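Local atomic coordinates of Maltose/maltodextrin transport permease homologue (PDB entry 6FFL), a protein that binds maltotriose through its periplasmic-type MalE solute-binding domain, the part crystallised here, which is fused to a MalF permease subunit and probably serves maltodextrin uptake. Residues S51-G56 against S273-M278. Residues are numbered along the deposited sequence; the frame is centred on the assembly and turned at random. Where two conformers were deposited one is given.
Sequences SAAMGG and SLNANM. With PT (platinum (II) ion), chain E.
Asn275 and Asn277 meet the C-terminal end of helix 42-54 and give a compact example of division of labour: one asparagine side chain bonds the helix end, the other shapes the turn beside it. Asn275 follows Leu274 of strand 266-274, in the mixed sheet that also holds strand 61-65. Its OD1 lies 4.2 Å from CB of Ala53, a loose touch, and accepts a hydrogen bond from the backbone N of Asn277 at 2.8 Å, which closes an Asx turn; the donor stands above the carbonyl plane of the amide. ND2 of Asn275 bonds to the carbonyl oxygens of Ser57 and Pro59.

Asn277 carries the bridge itself. With CG beside its own backbone N and anti to the carbonyl carbon (chi1 -60°), the amide points its ND2 at the helix end and donates to Ala53 O at 2.9 Å. The hydrogen bond is somewhat bent, with 142° at the hydrogen, but the donor sits on a lone pair in the carbonyl plane, and the oxygen lies almost in the amide plane. ND2 gives a further hydrogen bond to Ser57 O. Met54 SD, apart from this bridge, binds a platinum ion with Met75.

Ala53 O already accepts a bond from Gly56 N, at 3.1 Å, in the Schellman motif that ends the helix. Two donors therefore grip one carbonyl: Asn277 adds to a local helix stop a crosslink from far off in sequence, and the Asx turn is consistent with a fixed backbone at the donor.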
loop_
_atom_site.group_PDB
_atom_site.type_symbol
_atom_site.label_atom_id
_atom_site.label_comp_id
_atom_site.label_asym_id
_atom_site.label_seq_id
_atom_site.Cartn_x
_atom_site.Cartn_y
_atom_site.Cartn_z
ATOM N N SER A 51 -1.737 -12.232 -16.875
ATOM C CA SER A 51 -1.265 -13.181 -17.877
ATOM C C SER A 51 -1.985 -14.518 -17.752
ATOM O O SER A 51 -2.428 -15.093 -18.750
ATOM C CB SER A 51 0.246 -13.371 -17.740
ATOM O OG SER A 51 0.695 -14.443 -18.544
ATOM N N ALA A 52 -2.122 -15.023 -16.523
ATOM C CA ALA A 52 -2.757 -16.320 -16.329
ATOM C C ALA A 52 -4.230 -16.280 -16.719
ATOM O O ALA A 52 -4.726 -17.202 -17.376
ATOM C CB ALA A 52 -2.599 -16.778 -14.881
ATOM N N ALA A 53 -4.939 -15.219 -16.335
ATOM C CA ALA A 53 -6.371 -15.147 -16.613
ATOM C C ALA A 53 -6.636 -14.903 -18.092
ATOM O O ALA A 53 -7.598 -15.442 -18.652
ATOM C CB ALA A 53 -7.014 -14.056 -15.752
ATOM N N MET A 54 -5.789 -14.110 -18.755
ATOM C CA MET A 54 -5.960 -13.936 -20.193
ATOM C C MET A 54 -5.692 -15.233 -20.941
ATOM O O MET A 54 -6.324 -15.500 -21.971
ATOM C CB MET A 54 -5.037 -12.829 -20.695
ATOM C CG MET A 54 -5.512 -11.446 -20.331
ATOM S SD MET A 54 -4.903 -10.252 -21.522
ATOM C CE MET A 54 -3.266 -9.967 -20.884
ATOM N N GLY A 55 -4.766 -16.047 -20.442
ATOM C CA GLY A 55 -4.499 -17.370 -20.965
ATOM C C GLY A 55 -5.525 -18.419 -20.603
ATOM O O GLY A 55 -5.321 -19.602 -20.895
ATOM N N GLY A 56 -6.629 -18.023 -19.981
ATOM C CA GLY A 56 -7.720 -18.929 -19.682
ATOM C C GLY A 56 -7.670 -19.597 -18.327
ATOM O O GLY A 56 -8.503 -20.469 -18.055
ATOM N N SER A 273 -10.899 -10.476 -5.219
ATOM C CA SER A 273 -11.697 -10.520 -6.435
ATOM C C SER A 273 -11.836 -11.968 -6.872
ATOM O O SER A 273 -10.973 -12.794 -6.577
ATOM C CB SER A 273 -11.062 -9.706 -7.580
ATOM O OG SER A 273 -10.897 -8.334 -7.233
ATOM N N LEU A 274 -12.927 -12.262 -7.586
ATOM C CA LEU A 274 -13.202 -13.589 -8.139
ATOM C C LEU A 274 -12.840 -13.643 -9.625
ATOM O O LEU A 274 -13.261 -12.783 -10.400
ATOM C CB LEU A 274 -14.681 -13.935 -7.958
ATOM C CG LEU A 274 -15.214 -14.228 -6.552
ATOM C CD1 LEU A 274 -16.719 -14.475 -6.625
ATOM C CD2 LEU A 274 -14.535 -15.446 -5.957
ATOM N N ASN A 275 -12.069 -14.663 -10.013
ATOM C CA ASN A 275 -11.710 -14.888 -11.409
ATOM C C ASN A 275 -12.955 -15.080 -12.267
ATOM O O ASN A 275 -13.883 -15.811 -11.900
ATOM C CB ASN A 275 -10.800 -16.119 -11.500
ATOM C CG ASN A 275 -9.987 -16.176 -12.783
ATOM O OD1 ASN A 275 -10.393 -15.661 -13.822
ATOM N ND2 ASN A 275 -8.817 -16.816 -12.709
ATOM N N ALA A 276 -12.972 -14.413 -13.419
ATOM C CA ALA A 276 -13.998 -14.711 -14.408
ATOM C C ALA A 276 -13.906 -16.159 -14.886
ATOM O O ALA A 276 -14.926 -16.759 -15.251
ATOM C CB ALA A 276 -13.864 -13.734 -15.576
ATOM N N ASN A 277 -12.696 -16.731 -14.900
ATOM C CA ASN A 277 -12.472 -18.135 -15.266
ATOM C C ASN A 277 -12.671 -19.024 -14.048
ATOM O O ASN A 277 -11.937 -18.888 -13.067
ATOM C CB ASN A 277 -11.041 -18.349 -15.774
ATOM C CG ASN A 277 -10.713 -17.533 -16.997
ATOM O OD1 ASN A 277 -11.522 -17.432 -17.913
ATOM N ND2 ASN A 277 -9.502 -16.967 -17.033
ATOM N N MET A 278 -13.616 -19.958 -14.119
ATOM C CA MET A 278 -13.803 -20.968 -13.084
ATOM C C MET A 278 -13.870 -22.334 -13.750
ATOM O O MET A 278 -14.618 -22.516 -14.716
ATOM C CB MET A 278 -15.079 -20.718 -12.269
ATOM C CG MET A 278 -15.080 -19.429 -11.471
ATOM S SD MET A 278 -14.146 -19.585 -9.930
ATOM C CE MET A 278 -14.039 -17.870 -9.449
HETATM PT PT PT E . -5.683 -8.232 -20.812
HETATM O O HOH W 1 -4.951 -8.381 -18.820
#